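Local coordinates for D-3-phosphoglycerate dehydrogenase oxidoreductase protein (Ralstonia solanacearum, PDB 3GG9) that probably catalyses the NAD-dependent oxidation of 3-phosphoglycerate, as a member of the D-isomer specific 2-hydroxyacid dehydrogenase family, at residues D276-E279 with T280-I283; L8-Q12 with D13-K17; R224-D227 with E228-S231. All blocks are in the same frame, centred on the assembly; numbering follows the deposited sequence.

Interaction 1: D276-E279 with T280-I283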
ATOM      1  N   ASP A 276      -4.072   6.430  10.854  1.00 25.61           N
ATOM      2  CA  ASP A 276      -3.596   7.655  10.210  1.00 25.58           C
ATOM      3  C   ASP A 276      -3.829   8.855  11.121  1.00 23.47           C
ATOM      4  O   ASP A 276      -3.436   9.946  10.808  1.00 27.35           O
ATOM      5  CB  ASP A 276      -4.292   7.825   8.845  1.00 19.91           C
ATOM      6  CG  ASP A 276      -3.776   9.029   8.048  1.00 27.01           C
ATOM      7  OD1 ASP A 276      -2.564   9.077   7.751  1.00 27.13           O
ATOM      8  OD2 ASP A 276      -4.594   9.924   7.697  1.00 35.68           O
ATOM      9  N   VAL A 277      -4.415   8.631  12.292  1.00 25.70           N
ATOM     10  CA  VAL A 277      -4.887   9.735  13.111  1.00 22.05           C
ATOM     11  C   VAL A 277      -4.545   9.474  14.573  1.00 29.04           C
ATOM     12  O   VAL A 277      -4.630   8.335  15.043  1.00 24.45           O
ATOM     13  CB  VAL A 277      -6.435   9.945  12.977  1.00 29.17           C
ATOM     14  CG1 VAL A 277      -6.779  10.504  11.609  1.00 24.82           C
ATOM     15  CG2 VAL A 277      -7.205   8.621  13.245  1.00 27.01           C
ATOM     16  N   PHE A 278      -4.159  10.536  15.266  1.00 23.63           N
ATOM     17  CA  PHE A 278      -3.784  10.472  16.677  1.00 26.90           C
ATOM     18  C   PHE A 278      -4.560  11.511  17.489  1.00 31.36           C
ATOM     19  O   PHE A 278      -5.020  12.508  16.931  1.00 33.69           O
ATOM     20  CB  PHE A 278      -2.293  10.754  16.816  1.00 25.77           C
ATOM     21  CG  PHE A 278      -1.409   9.706  16.195  1.00 33.79           C
ATOM     22  CD1 PHE A 278      -0.858   8.687  16.981  1.00 34.70           C
ATOM     23  CD2 PHE A 278      -1.104   9.743  14.834  1.00 33.34           C
ATOM     24  CE1 PHE A 278      -0.027   7.726  16.422  1.00 34.62           C
ATOM     25  CE2 PHE A 278      -0.284   8.771  14.253  1.00 38.16           C
ATOM     26  CZ  PHE A 278       0.273   7.774  15.054  1.00 36.59           C
ATOM     27  N   GLU A 279      -4.679  11.296  18.805  1.00 29.41           N
ATOM     28  CA  GLU A 279      -5.379  12.247  19.685  1.00 28.79           C
ATOM     29  C   GLU A 279      -4.680  13.600  19.726  1.00 31.69           C
ATOM     30  O   GLU A 279      -5.320  14.646  19.788  1.00 28.87           O
ATOM     31  CB  GLU A 279      -5.495  11.715  21.113  1.00 32.88           C
ATOM     32  CG  GLU A 279      -6.440  10.550  21.289  1.00 38.90           C
ATOM     33  CD  GLU A 279      -5.759   9.228  21.048  1.00 54.72           C
ATOM     34  OE1 GLU A 279      -4.536   9.227  20.768  1.00 54.20           O
ATOM     35  OE2 GLU A 279      -6.445   8.190  21.145  1.00 63.17           O
ATOM     36  N   THR A 280      -3.355  13.560  19.702  1.00 25.91           N
ATOM     37  CA  THR A 280      -2.549  14.759  19.675  1.00 27.11           C
ATOM     38  C   THR A 280      -1.687  14.695  18.427  1.00 30.05           C
ATOM     39  O   THR A 280      -1.074  13.667  18.155  1.00 34.80           O
ATOM     40  CB  THR A 280      -1.658  14.837  20.942  1.00 25.90           C
ATOM     41  OG1 THR A 280      -2.499  14.999  22.093  1.00 35.74           O
ATOM     42  CG2 THR A 280      -0.696  15.997  20.871  1.00 32.65           C
ATOM     43  N   GLU A 281      -1.670  15.781  17.661  1.00 25.61           N
ATOM     44  CA  GLU A 281      -0.873  15.900  16.451  1.00 28.59           C
ATOM     45  C   GLU A 281      -0.300  17.323  16.472  1.00 29.89           C
ATOM     46  O   GLU A 281      -0.978  18.241  16.931  1.00 31.10           O
ATOM     47  CB  GLU A 281      -1.749  15.656  15.202  1.00 23.72           C
ATOM     48  CG  GLU A 281      -2.242  14.189  15.052  1.00 23.23           C
ATOM     49  CD  GLU A 281      -3.317  14.004  13.978  1.00 32.11           C
ATOM     50  OE1 GLU A 281      -3.544  14.926  13.187  1.00 30.56           O
ATOM     51  OE2 GLU A 281      -3.941  12.931  13.924  1.00 33.06           O
ATOM     52  N   PRO A 282       0.958  17.518  16.020  1.00 30.67           N
ATOM     53  CA  PRO A 282       1.908  16.536  15.513  1.00 30.53           C
ATOM     54  C   PRO A 282       2.544  15.670  16.600  1.00 31.65           C
ATOM     55  O   PRO A 282       2.587  16.052  17.777  1.00 30.19           O
ATOM     56  CB  PRO A 282       2.970  17.391  14.818  1.00 30.18           C
ATOM     57  CG  PRO A 282       2.846  18.714  15.383  1.00 24.03           C
ATOM     58  CD  PRO A 282       1.496  18.888  15.953  1.00 26.28           C
ATOM     59  N   ILE A 283       2.989  14.496  16.189  1.00 31.79           N
ATOM     60  CA  ILE A 283       3.735  13.574  17.037  1.00 33.89           C
ATOM     61  C   ILE A 283       5.219  13.777  16.701  1.00 34.43           C
ATOM     62  O   ILE A 283       5.683  13.331  15.645  1.00 37.10           O
ATOM     63  CB  ILE A 283       3.306  12.098  16.759  1.00 30.22           C
ATOM     64  CG1 ILE A 283       1.811  11.878  17.051  1.00 30.80           C
ATOM     65  CG2 ILE A 283       4.180  11.103  17.540  1.00 31.45           C
ATOM     66  CD1 ILE A 283       1.495  11.643  18.514  1.00 46.05           C
TER
HETATM   67  O   HOH W   1      -1.845  11.031  20.512  1.00 33.17           O
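Ile283 lies across one face of the Phe278 ring. Its CG1 sits 4.2 Å from the ring centroid, a CH-pi contact only 19° off the ring normal. The two side chains cross at about a right angle. At the ring edge, near its plane, is Glu281 OE2. The Phe278 ring also meets His287 edge-to-face.

The carboxylate of Glu281 turns back on the loop. Its OE2 takes the backbone N of Phe278 at 2.8 Å, nearly straight at 175°, on the lone pair that points away from OE1. The extended chain beyond CG (chi2 169°) brings it there. OE1 is hydrogen-bonded to His300 ND1. Both carboxylate oxygens are thus held, consistent with the Glu-His pair of this family's active site. At the bend, a water bridges Glu279 OE1 and Thr280 N.

Trp138 of the second subunit packs on Phe278, Glu281, Pro282 and Ile283. The loop follows strand 272-275 of the parallel Rossmann-type sheet and precedes strand 295-297. Asp276 ties its start to the chain beyond that next strand, through Thr298, Ile301 and Gly302.

Interaction 2: L8-Q12 with D13-K17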
ATOM      1  N   LEU A   8      -1.255  28.381   8.152  1.00 23.73           N
ATOM      2  CA  LEU A   8      -0.640  27.665   9.265  1.00 28.24           C
ATOM      3  C   LEU A   8      -0.396  26.185   8.945  1.00 31.78           C
ATOM      4  O   LEU A   8      -1.078  25.615   8.095  1.00 25.69           O
ATOM      5  CB  LEU A   8      -1.579  27.764  10.468  1.00 26.52           C
ATOM      6  CG  LEU A   8      -1.806  29.157  11.071  1.00 29.45           C
ATOM      7  CD1 LEU A   8      -2.626  29.014  12.331  1.00 34.31           C
ATOM      8  CD2 LEU A   8      -0.458  29.827  11.392  1.00 30.68           C
ATOM      9  N   ASP A   9       0.575  25.581   9.638  1.00 25.42           N
ATOM     10  CA  ASP A   9       0.740  24.111   9.753  1.00 31.68           C
ATOM     11  C   ASP A   9       1.009  23.351   8.448  1.00 27.48           C
ATOM     12  O   ASP A   9       0.499  22.252   8.260  1.00 24.75           O
ATOM     13  CB  ASP A   9      -0.467  23.474  10.448  1.00 31.32           C
ATOM     14  CG  ASP A   9      -0.885  24.206  11.701  1.00 29.79           C
ATOM     15  OD1 ASP A   9      -0.029  24.428  12.573  1.00 38.06           O
ATOM     16  OD2 ASP A   9      -2.085  24.539  11.816  1.00 31.64           O
ATOM     17  N   ASP A  10       1.805  23.933   7.560  1.00 28.42           N
ATOM     18  CA  ASP A  10       2.100  23.302   6.259  1.00 32.85           C
ATOM     19  C   ASP A  10       3.485  22.649   6.299  1.00 28.72           C
ATOM     20  O   ASP A  10       4.476  23.235   5.840  1.00 26.95           O
ATOM     21  CB  ASP A  10       1.996  24.349   5.149  1.00 32.39           C
ATOM     22  CG  ASP A  10       2.348  23.798   3.762  1.00 30.23           C
ATOM     23  OD1 ASP A  10       2.297  22.566   3.536  1.00 29.86           O
ATOM     24  OD2 ASP A  10       2.690  24.629   2.892  1.00 31.85           O
ATOM     25  N   TYR A  11       3.531  21.419   6.820  1.00 28.39           N
ATOM     26  CA  TYR A  11       4.792  20.790   7.248  1.00 30.11           C
ATOM     27  C   TYR A  11       5.777  20.596   6.106  1.00 27.54           C
ATOM     28  O   TYR A  11       6.968  20.777   6.294  1.00 26.87           O
ATOM     29  CB  TYR A  11       4.558  19.467   8.021  1.00 24.70           C
ATOM     30  CG  TYR A  11       3.552  19.622   9.135  1.00 26.02           C
ATOM     31  CD1 TYR A  11       3.922  20.153  10.362  1.00 26.36           C
ATOM     32  CD2 TYR A  11       2.222  19.238   8.961  1.00 17.83           C
ATOM     33  CE1 TYR A  11       3.000  20.315  11.371  1.00 27.65           C
ATOM     34  CE2 TYR A  11       1.290  19.387   9.962  1.00 21.89           C
ATOM     35  CZ  TYR A  11       1.691  19.930  11.177  1.00 31.52           C
ATOM     36  OH  TYR A  11       0.771  20.109  12.177  1.00 32.58           O
ATOM     37  N   GLN A  12       5.267  20.273   4.920  1.00 26.73           N
ATOM     38  CA  GLN A  12       6.112  19.997   3.763  1.00 27.32           C
ATOM     39  C   GLN A  12       6.216  21.168   2.789  1.00 25.13           C
ATOM     40  O   GLN A  12       6.696  20.979   1.666  1.00 32.06           O
ATOM     41  CB  GLN A  12       5.587  18.768   3.016  1.00 25.28           C
ATOM     42  CG  GLN A  12       5.860  17.499   3.746  1.00 25.66           C
ATOM     43  CD  GLN A  12       5.207  16.271   3.131  1.00 22.85           C
ATOM     44  OE1 GLN A  12       4.026  15.997   3.369  1.00 29.98           O
ATOM     45  NE2 GLN A  12       6.002  15.478   2.396  1.00 18.93           N
ATOM     46  N   ASP A  13       5.729  22.342   3.205  1.00 25.17           N
ATOM     47  CA  ASP A  13       5.843  23.594   2.444  1.00 21.59           C
ATOM     48  C   ASP A  13       5.248  23.401   1.054  1.00 22.10           C
ATOM     49  O   ASP A  13       5.845  23.773   0.058  1.00 26.92           O
ATOM     50  CB  ASP A  13       7.316  24.027   2.354  1.00 22.00           C
ATOM     51  CG  ASP A  13       7.488  25.504   2.107  1.00 33.51           C
ATOM     52  OD1 ASP A  13       6.542  26.291   2.379  1.00 33.32           O
ATOM     53  OD2 ASP A  13       8.595  25.866   1.647  1.00 39.99           O
ATOM     54  N   ALA A  14       4.083  22.766   0.992  1.00 23.17           N
ATOM     55  CA  ALA A  14       3.477  22.414  -0.298  1.00 21.85           C
ATOM     56  C   ALA A  14       2.609  23.494  -0.872  1.00 24.10           C
ATOM     57  O   ALA A  14       2.450  23.576  -2.088  1.00 23.85           O
ATOM     58  CB  ALA A  14       2.642  21.125  -0.166  1.00 23.33           C
ATOM     59  N   VAL A  15       1.982  24.267   0.015  1.00 26.38           N
ATOM     60  CA  VAL A  15       0.966  25.252  -0.347  1.00 24.69           C
ATOM     61  C   VAL A  15       1.493  26.295  -1.328  1.00 26.14           C
ATOM     62  O   VAL A  15       0.834  26.596  -2.334  1.00 27.07           O
ATOM     63  CB  VAL A  15       0.390  25.942   0.928  1.00 25.60           C
ATOM     64  CG1 VAL A  15      -0.555  27.093   0.577  1.00 25.58           C
ATOM     65  CG2 VAL A  15      -0.320  24.886   1.833  1.00 23.89           C
ATOM     66  N   ARG A  16       2.689  26.824  -1.050  1.00 26.67           N
ATOM     67  CA  ARG A  16       3.261  27.857  -1.905  1.00 29.64           C
ATOM     68  C   ARG A  16       3.641  27.361  -3.319  1.00 31.04           C
ATOM     69  O   ARG A  16       3.846  28.174  -4.211  1.00 28.90           O
ATOM     70  CB  ARG A  16       4.429  28.592  -1.225  1.00 32.84           C
ATOM     71  CG  ARG A  16       5.745  27.830  -1.184  1.00 31.63           C
ATOM     72  CD  ARG A  16       6.855  28.682  -0.592  1.00 38.25           C
ATOM     73  NE  ARG A  16       8.035  27.876  -0.290  1.00 50.96           N
ATOM     74  CZ  ARG A  16       9.015  27.594  -1.148  1.00 63.94           C
ATOM     75  NH1 ARG A  16       8.986  28.055  -2.396  1.00 68.05           N
ATOM     76  NH2 ARG A  16      10.037  26.840  -0.755  1.00 64.30           N
ATOM     77  N   LYS A  17       3.711  26.043  -3.522  1.00 25.21           N
ATOM     78  CA  LYS A  17       4.035  25.502  -4.847  1.00 23.55           C
ATOM     79  C   LYS A  17       2.813  25.085  -5.652  1.00 25.43           C
ATOM     80  O   LYS A  17       2.954  24.581  -6.760  1.00 27.71           O
ATOM     81  CB  LYS A  17       4.977  24.323  -4.706  1.00 29.52           C
ATOM     82  CG  LYS A  17       6.290  24.681  -4.013  1.00 33.96           C
ATOM     83  CD  LYS A  17       6.886  23.432  -3.422  1.00 42.57           C
ATOM     84  CE  LYS A  17       8.070  23.732  -2.552  1.00 46.12           C
ATOM     85  NZ  LYS A  17       8.294  22.555  -1.678  1.00 40.14           N
TER
HETATM   86  O   HOH W   2       4.060  26.567   1.427  1.00 30.73           O
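Asp10 accepts the three hydrogen bonds between the segments, from Asp13, Ala14 and Val15. Its carboxylate reaches forward to two successive backbone amides. Asp10 OD1 accepts from Ala14 N at 3.1 Å and Asp10 OD2 from Val15 N at 3.0 Å. Both donors come on the syn side of their oxygen, tilted 18° and 29° out of the carboxylate plane. CG stands opposite the backbone N of Asp10 (chi1 177°), which aims the group at the following turn. The backbone adds a type I beta turn from Asp10 to Asp13, closed by Asp13 N on Asp10 O.

The salt bridge is local to Asp13 and Arg16. Arg16 approaches side-on, with NE 2.8 Å and NH2 3.0 Å from the same Asp13 OD2, both from one face of the carboxylate.

A water joins the acidic groups. It donates to Asp10 OD2 and Asp13 OD1 and accepts from Arg16 N. Asp10 OD2 and Asp13 OD1 lie 4.2 Å apart, and the water probably eases their repulsion. Asp13 OD1 is also bound by Asn33 ND2.

Val15 CG2 rests against the carboxylate, 3.2 Å from Asp10 OD2.

The loop connects strand 4-7 to strand 28-31, neighbours in the five-stranded parallel sheet. The second subunit meets it through Tyr129, which bonds Gln12 OE1, and Trp138, edge-to-face with Tyr11. On the same chain, Ala14 and Val15 pack against helix 306-324, on Tyr309, Phe313 and Phe317.

Interaction 3: R224-D227 with E228-S231. Unlike the reference sequence in segment 228-231: Ser231 (reference Gly). With SO4 (sulfate ion), chain F; SO4 (sulfate ion), chain E.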
ATOM      1  N   ARG A 224     -17.674  10.335  11.330  1.00 27.46           N
ATOM      2  CA  ARG A 224     -17.347  11.670  11.795  1.00 30.97           C
ATOM      3  C   ARG A 224     -17.400  11.630  13.315  1.00 29.37           C
ATOM      4  O   ARG A 224     -18.191  10.858  13.900  1.00 26.24           O
ATOM      5  CB  ARG A 224     -18.337  12.703  11.240  1.00 35.14           C
ATOM      6  CG  ARG A 224     -18.320  12.855   9.695  1.00 37.36           C
ATOM      7  CD  ARG A 224     -17.264  13.853   9.212  1.00 51.45           C
ATOM      8  NE  ARG A 224     -16.928  13.671   7.795  1.00 56.38           N
ATOM      9  CZ  ARG A 224     -15.883  14.219   7.165  1.00 54.09           C
ATOM     10  NH1 ARG A 224     -15.695  13.975   5.877  1.00 49.43           N
ATOM     11  NH2 ARG A 224     -15.019  15.010   7.804  1.00 46.62           N
ATOM     12  N   LEU A 225     -16.544  12.431  13.942  1.00 28.24           N
ATOM     13  CA  LEU A 225     -16.495  12.522  15.404  1.00 29.60           C
ATOM     14  C   LEU A 225     -17.524  13.533  15.925  1.00 30.69           C
ATOM     15  O   LEU A 225     -17.528  14.698  15.515  1.00 30.42           O
ATOM     16  CB  LEU A 225     -15.101  12.916  15.893  1.00 24.65           C
ATOM     17  CG  LEU A 225     -14.877  12.860  17.416  1.00 29.81           C
ATOM     18  CD1 LEU A 225     -15.160  11.489  17.982  1.00 26.56           C
ATOM     19  CD2 LEU A 225     -13.471  13.309  17.759  1.00 31.95           C
ATOM     20  N   ASN A 226     -18.390  13.053  16.811  1.00 30.49           N
ATOM     21  CA  ASN A 226     -19.397  13.863  17.498  1.00 39.79           C
ATOM     22  C   ASN A 226     -19.756  13.146  18.800  1.00 40.21           C
ATOM     23  O   ASN A 226     -19.210  12.073  19.077  1.00 32.10           O
ATOM     24  CB  ASN A 226     -20.641  14.094  16.609  1.00 39.09           C
ATOM     25  CG  ASN A 226     -21.258  12.795  16.097  1.00 37.23           C
ATOM     26  OD1 ASN A 226     -21.436  11.845  16.847  1.00 36.66           O
ATOM     27  ND2 ASN A 226     -21.592  12.758  14.804  1.00 38.26           N
ATOM     28  N   ASP A 227     -20.691  13.705  19.571  1.00 45.72           N
ATOM     29  CA  ASP A 227     -21.066  13.137  20.884  1.00 47.12           C
ATOM     30  C   ASP A 227     -21.632  11.725  20.817  1.00 44.45           C
ATOM     31  O   ASP A 227     -21.489  10.945  21.762  1.00 47.26           O
ATOM     32  CB  ASP A 227     -22.036  14.058  21.631  1.00 48.17           C
ATOM     33  CG  ASP A 227     -21.383  15.348  22.081  1.00 56.90           C
ATOM     34  OD1 ASP A 227     -22.041  16.406  21.992  1.00 66.90           O
ATOM     35  OD2 ASP A 227     -20.211  15.314  22.519  1.00 62.55           O
ATOM     36  N   GLU A 228     -22.256  11.396  19.692  1.00 43.29           N
ATOM     37  CA  GLU A 228     -22.783  10.060  19.482  1.00 43.78           C
ATOM     38  C   GLU A 228     -21.677   9.031  19.231  1.00 43.52           C
ATOM     39  O   GLU A 228     -21.792   7.889  19.678  1.00 46.21           O
ATOM     40  CB  GLU A 228     -23.792  10.056  18.324  1.00 45.67           C
ATOM     41  CG  GLU A 228     -25.172  10.651  18.661  1.00 62.64           C
ATOM     42  CD  GLU A 228     -25.142  12.161  18.898  1.00 77.23           C
ATOM     43  OE1 GLU A 228     -24.767  12.916  17.968  1.00 74.06           O
ATOM     44  OE2 GLU A 228     -25.487  12.590  20.024  1.00 84.47           O
ATOM     45  N   THR A 229     -20.607   9.442  18.544  1.00 37.02           N
ATOM     46  CA  THR A 229     -19.565   8.514  18.090  1.00 30.20           C
ATOM     47  C   THR A 229     -18.254   8.533  18.882  1.00 30.83           C
ATOM     48  O   THR A 229     -17.385   7.674  18.667  1.00 30.32           O
ATOM     49  CB  THR A 229     -19.190   8.769  16.635  1.00 26.24           C
ATOM     50  OG1 THR A 229     -18.633  10.084  16.523  1.00 28.15           O
ATOM     51  CG2 THR A 229     -20.396   8.648  15.729  1.00 26.39           C
ATOM     52  N   ARG A 230     -18.083   9.505  19.771  1.00 33.59           N
ATOM     53  CA  ARG A 230     -16.912   9.491  20.650  1.00 31.51           C
ATOM     54  C   ARG A 230     -16.925   8.226  21.514  1.00 36.27           C
ATOM     55  O   ARG A 230     -17.935   7.934  22.164  1.00 30.77           O
ATOM     56  CB  ARG A 230     -16.885  10.736  21.522  1.00 34.58           C
ATOM     57  CG  ARG A 230     -15.610  10.903  22.323  1.00 36.16           C
ATOM     58  CD  ARG A 230     -15.629  12.183  23.136  1.00 42.41           C
ATOM     59  NE  ARG A 230     -15.860  13.363  22.302  1.00 47.04           N
ATOM     60  CZ  ARG A 230     -14.899  14.084  21.727  1.00 54.23           C
ATOM     61  NH1 ARG A 230     -15.223  15.141  20.990  1.00 51.07           N
ATOM     62  NH2 ARG A 230     -13.618  13.757  21.891  1.00 48.10           N
ATOM     63  N   SER A 231     -15.814   7.477  21.473  1.00 27.74           N
ATOM     64  CA  SER A 231     -15.609   6.210  22.203  1.00 35.41           C
ATOM     65  C   SER A 231     -16.590   5.119  21.816  1.00 35.20           C
ATOM     66  O   SER A 231     -16.859   4.219  22.611  1.00 32.55           O
ATOM     67  CB  SER A 231     -15.640   6.401  23.733  1.00 35.31           C
ATOM     68  OG  SER A 231     -14.774   7.440  24.137  1.00 41.20           O
TER
HETATM   69  S   SO4 F   2     -18.211  11.406   5.013  1.00 55.50           S
HETATM   70  O1  SO4 F   2     -17.407  12.462   4.406  1.00 47.46           O
HETATM   71  O2  SO4 F   2     -18.462  11.686   6.437  1.00 50.09           O
HETATM   72  O3  SO4 F   2     -19.496  11.377   4.307  1.00 43.89           O
HETATM   73  O4  SO4 F   2     -17.485  10.130   4.926  1.00 40.56           O
HETATM   74  S   SO4 E   1     -13.479  17.725   4.769  1.00 48.18           S
HETATM   75  O1  SO4 E   1     -12.084  18.104   4.683  1.00 57.55           O
HETATM   76  O2  SO4 E   1     -14.321  18.900   4.650  1.00 42.04           O
HETATM   77  O3  SO4 E   1     -13.790  16.806   3.681  1.00 57.33           O
HETATM   78  O4  SO4 E   1     -13.685  17.066   6.058  1.00 40.52           O
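Thr229 folds back on Arg224 and Asn226 in a loop of the Rossmann-type domain, after strand 218-221. Its OG1 both gives and takes. It donates to Arg224 O at 2.8 Å, in the carbonyl plane and on a lone pair, and accepts from Asn226 N at 3.0 Å. A chi1 of 63° sets OG1 between the backbone N and the carbonyl carbon, facing both partners.

Asn226 answers with its own side chain. OD1 accepts from Thr229 N at 3.1 Å, with the donor tilted 23° from the carbonyl plane. A weak bond from Glu228 N to the same OD1 closes an Asx turn. The backbone O of Asn226 accepts from Arg230 N, and more weakly from Thr229 N. Side chain and backbone of Asn226 therefore hold the turn together.

Leu225 lies beside this network. Its CD1 is 3.8 Å from Arg230 CA, and its CG lies over one face of the Arg230 guanidinium, toward the rim. Leu255 touches both Leu225 and Thr229, and Arg252 also meets Leu225.

The end of the Arg224 chain leads away from the turn to two sulfates, probably from the crystallisation liquor. Arg224 NH2 donates to O4 of one sulfate at 3.0 Å. That sulfate is also bound by the backbone of Lys170 and Ile171, in the GxGxxG-like turn. That position is consistent with a site for a cofactor phosphate.

The other sulfate lies at the edge of the guanidinium, in its plane: Arg224 NE lies 2.9 Å from its O2, and Arg224 NH1 lies 2.7 Å from its O1.

Overall arrangement
Along the chain the order is interaction 2, 3, then 1. Interaction 2 follows the first strand of the five-stranded sheet. Interactions 3 and 1 follow strands 218-221 and 272-275 of the seven-stranded sheet, with strand 246-249 between them. The centres of interactions 1 and 2 are about 18 Å apart, yet Pro282 CD packs 4.0 Å from Tyr11 OH. This contact joins loops from the two sheets, and both touch Trp138 of the second subunit. Interaction 3 is about 17 Å from interaction 1 and about 30 Å from interaction 2, centre to centre. No other chain of the assembly touches it. The dimer involves interactions 1 and 2, while in interaction 3 Arg224 reaches the two sulfates.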